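Local coordinates for protein tyrosyl-tRNA synthetase (Aeropyrum pernix, PDB 2CYA) that probably catalyses the ATP-dependent activation of tyrosine and its transfer to the acceptor end of tRNA(Tyr), at residues R35-I40 with D177-L182. Sequence-based numbering, arbitrary orientation.
Sequences RIKGYI and DLDIAL
Lys37 and Asp179 clasp each other beside the paired parallel strands 37-42 and 180-184 of the Rossmann-type catalytic core. Lys37 N gives a nearly straight hydrogen bond (170°) to Asp179 OD2 at 2.9 Å, which uses its anti lone pair. In return, Lys37 O accepts from two successive amides, Asp179 N at 2.8 Å and Ile180 N at 3.1 Å, the second in the carbonyl plane. Asp179 CG stands anti to its carbonyl carbon (chi1 -62°), leaving the carboxylate beside the backbone N and facing the edge of strand 37-42. Followed outward, Asp179 CB lies 3.6 Å from Lys37 O and meets Ile36 CG2, CG comes within 3.9 Å of Lys37 N, OD2 takes the amide and brushes Ile36 CA, and OD1 turns to a weak, long ion pair with Lys204. An alanine in place of Asp179 removes this acceptor and would probably leave the Lys37 amide unpartnered on this side and this end of the pairing freer to move. Farther along, parallel pairing continues: Tyr39 N bonds Ile180 O at 3.3 Å, longer and more bent than the 2.9 Å bond from Leu182 N to Tyr39 O. The Tyr39 ring presents its edge to Ala181 CB, while Ile36 CG2 packs on Ile180 CD1 beneath helix 23-32. Lys37 extends past Asp177 O to a long salt bridge with Asp177, just after helix 161-175. The buried carboxylate appears to stand in for the backbone acceptor that parallel register would supply, and the pairing beyond it holds the backbone of Tyr39, a predicted tyrosine-binding residue close to Gln169 and Asp172.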
ATOM      1  N   ARG A  35      19.475   6.514 -24.351  1.00 41.41           N
ATOM      2  CA  ARG A  35      18.784   5.232 -24.255  1.00 41.81           C
ATOM      3  C   ARG A  35      17.396   5.496 -23.705  1.00 37.80           C
ATOM      4  O   ARG A  35      17.217   6.286 -22.787  1.00 36.16           O
ATOM      5  CB  ARG A  35      19.540   4.275 -23.333  1.00 46.66           C
ATOM      6  CG  ARG A  35      19.936   4.900 -22.003  1.00 54.98           C
ATOM      7  CD  ARG A  35      21.242   4.291 -21.474  1.00 60.50           C
ATOM      8  NE  ARG A  35      21.772   5.029 -20.323  1.00 63.65           N
ATOM      9  CZ  ARG A  35      23.003   4.876 -19.845  1.00 65.31           C
ATOM     10  NH1 ARG A  35      23.838   4.016 -20.414  1.00 66.65           N
ATOM     11  NH2 ARG A  35      23.403   5.588 -18.800  1.00 67.60           N
ATOM     12  N   ILE A  36      16.417   4.829 -24.292  1.00 35.59           N
ATOM     13  CA  ILE A  36      15.024   4.977 -23.893  1.00 33.77           C
ATOM     14  C   ILE A  36      14.536   3.667 -23.324  1.00 31.05           C
ATOM     15  O   ILE A  36      14.739   2.626 -23.937  1.00 31.63           O
ATOM     16  CB  ILE A  36      14.169   5.321 -25.110  1.00 33.79           C
ATOM     17  CG1 ILE A  36      14.687   6.622 -25.738  1.00 35.03           C
ATOM     18  CG2 ILE A  36      12.703   5.392 -24.714  1.00 35.83           C
ATOM     19  CD1 ILE A  36      13.857   7.108 -26.909  1.00 35.43           C
ATOM     20  N   LYS A  37      13.899   3.711 -22.156  1.00 29.98           N
ATOM     21  CA  LYS A  37      13.371   2.493 -21.531  1.00 28.04           C
ATOM     22  C   LYS A  37      11.849   2.508 -21.520  1.00 25.93           C
ATOM     23  O   LYS A  37      11.226   3.556 -21.320  1.00 25.31           O
ATOM     24  CB  LYS A  37      13.869   2.363 -20.095  1.00 31.69           C
ATOM     25  CG  LYS A  37      15.371   2.328 -19.950  1.00 32.59           C
ATOM     26  CD  LYS A  37      15.743   2.174 -18.479  1.00 38.52           C
ATOM     27  CE  LYS A  37      17.243   2.246 -18.277  1.00 40.59           C
ATOM     28  NZ  LYS A  37      17.609   1.900 -16.878  1.00 44.04           N
ATOM     29  N   GLY A  38      11.246   1.347 -21.750  1.00 24.15           N
ATOM     30  CA  GLY A  38       9.801   1.290 -21.754  1.00 23.55           C
ATOM     31  C   GLY A  38       9.333  -0.071 -21.295  1.00 24.15           C
ATOM     32  O   GLY A  38      10.132  -1.000 -21.153  1.00 25.19           O
ATOM     33  N   TYR A  39       8.040  -0.190 -21.043  1.00 22.28           N
ATOM     34  CA  TYR A  39       7.487  -1.473 -20.647  1.00 22.29           C
ATOM     35  C   TYR A  39       6.012  -1.492 -20.946  1.00 20.99           C
ATOM     36  O   TYR A  39       5.450  -0.500 -21.422  1.00 22.00           O
ATOM     37  CB  TYR A  39       7.673  -1.715 -19.127  1.00 19.78           C
ATOM     38  CG  TYR A  39       6.478  -1.310 -18.244  1.00 20.76           C
ATOM     39  CD1 TYR A  39       6.118  -2.088 -17.135  1.00 21.30           C
ATOM     40  CD2 TYR A  39       5.712  -0.174 -18.518  1.00 17.06           C
ATOM     41  CE1 TYR A  39       5.036  -1.754 -16.328  1.00 21.94           C
ATOM     42  CE2 TYR A  39       4.615   0.175 -17.714  1.00 18.68           C
ATOM     43  CZ  TYR A  39       4.279  -0.624 -16.620  1.00 22.51           C
ATOM     44  OH  TYR A  39       3.166  -0.337 -15.841  1.00 20.08           O
ATOM     45  N   ILE A  40       5.417  -2.655 -20.699  1.00 21.39           N
ATOM     46  CA  ILE A  40       3.976  -2.834 -20.735  1.00 22.04           C
ATOM     47  C   ILE A  40       3.771  -3.731 -19.510  1.00 25.10           C
ATOM     48  O   ILE A  40       4.602  -4.614 -19.214  1.00 23.80           O
ATOM     49  CB  ILE A  40       3.390  -3.544 -21.988  1.00 21.70           C
ATOM     50  CG1 ILE A  40       1.856  -3.539 -21.854  1.00 23.13           C
ATOM     51  CG2 ILE A  40       3.928  -4.956 -22.138  1.00 25.02           C
ATOM     52  CD1 ILE A  40       1.055  -4.152 -23.050  1.00 18.33           C
ATOM     53  N   ASP A 177      12.313   2.904 -13.850  1.00 28.28           N
ATOM     54  CA  ASP A 177      12.973   4.044 -14.470  1.00 29.80           C
ATOM     55  C   ASP A 177      12.609   4.190 -15.939  1.00 28.53           C
ATOM     56  O   ASP A 177      13.481   4.318 -16.793  1.00 28.00           O
ATOM     57  CB  ASP A 177      14.488   3.854 -14.325  1.00 33.75           C
ATOM     58  CG  ASP A 177      15.264   5.138 -14.583  1.00 38.08           C
ATOM     59  OD1 ASP A 177      14.827   6.196 -14.080  1.00 40.77           O
ATOM     60  OD2 ASP A 177      16.305   5.076 -15.269  1.00 40.15           O
ATOM     61  N   LEU A 178      11.316   4.185 -16.223  1.00 26.03           N
ATOM     62  CA  LEU A 178      10.838   4.250 -17.594  1.00 26.42           C
ATOM     63  C   LEU A 178      10.603   5.627 -18.210  1.00 28.71           C
ATOM     64  O   LEU A 178      10.157   6.573 -17.534  1.00 27.72           O
ATOM     65  CB  LEU A 178       9.537   3.465 -17.703  1.00 22.42           C
ATOM     66  CG  LEU A 178       9.567   2.021 -17.223  1.00 22.19           C
ATOM     67  CD1 LEU A 178       8.131   1.484 -17.338  1.00 16.40           C
ATOM     68  CD2 LEU A 178      10.573   1.167 -18.051  1.00 18.66           C
ATOM     69  N   ASP A 179      10.889   5.716 -19.509  1.00 27.78           N
ATOM     70  CA  ASP A 179      10.642   6.941 -20.277  1.00 27.72           C
ATOM     71  C   ASP A 179       9.291   6.771 -20.976  1.00 26.81           C
ATOM     72  O   ASP A 179       8.637   7.756 -21.332  1.00 28.86           O
ATOM     73  CB  ASP A 179      11.727   7.128 -21.339  1.00 27.24           C
ATOM     74  CG  ASP A 179      13.080   7.271 -20.738  1.00 25.47           C
ATOM     75  OD1 ASP A 179      13.337   8.320 -20.128  1.00 29.39           O
ATOM     76  OD2 ASP A 179      13.874   6.329 -20.850  1.00 25.92           O
ATOM     77  N   ILE A 180       8.888   5.514 -21.166  1.00 25.81           N
ATOM     78  CA  ILE A 180       7.636   5.181 -21.852  1.00 25.22           C
ATOM     79  C   ILE A 180       6.811   4.063 -21.214  1.00 24.24           C
ATOM     80  O   ILE A 180       7.332   3.025 -20.829  1.00 24.51           O
ATOM     81  CB  ILE A 180       7.895   4.712 -23.305  1.00 24.80           C
ATOM     82  CG1 ILE A 180       8.580   5.802 -24.129  1.00 25.43           C
ATOM     83  CG2 ILE A 180       6.577   4.331 -23.953  1.00 26.07           C
ATOM     84  CD1 ILE A 180       9.080   5.274 -25.469  1.00 25.26           C
ATOM     85  N   ALA A 181       5.506   4.270 -21.177  1.00 25.59           N
ATOM     86  CA  ALA A 181       4.574   3.295 -20.643  1.00 24.89           C
ATOM     87  C   ALA A 181       3.609   2.903 -21.770  1.00 25.43           C
ATOM     88  O   ALA A 181       2.800   3.716 -22.212  1.00 25.85           O
ATOM     89  CB  ALA A 181       3.792   3.904 -19.475  1.00 23.46           C
ATOM     90  N   LEU A 182       3.712   1.671 -22.252  1.00 24.69           N
ATOM     91  CA  LEU A 182       2.811   1.192 -23.288  1.00 24.90           C
ATOM     92  C   LEU A 182       1.673   0.448 -22.598  1.00 26.20           C
ATOM     93  O   LEU A 182       1.880  -0.199 -21.574  1.00 25.67           O
ATOM     94  CB  LEU A 182       3.544   0.226 -24.221  1.00 26.02           C
ATOM     95  CG  LEU A 182       2.692  -0.562 -25.220  1.00 24.71           C
ATOM     96  CD1 LEU A 182       2.224   0.389 -26.313  1.00 24.37           C
ATOM     97  CD2 LEU A 182       3.508  -1.714 -25.834  1.00 23.51           C
TER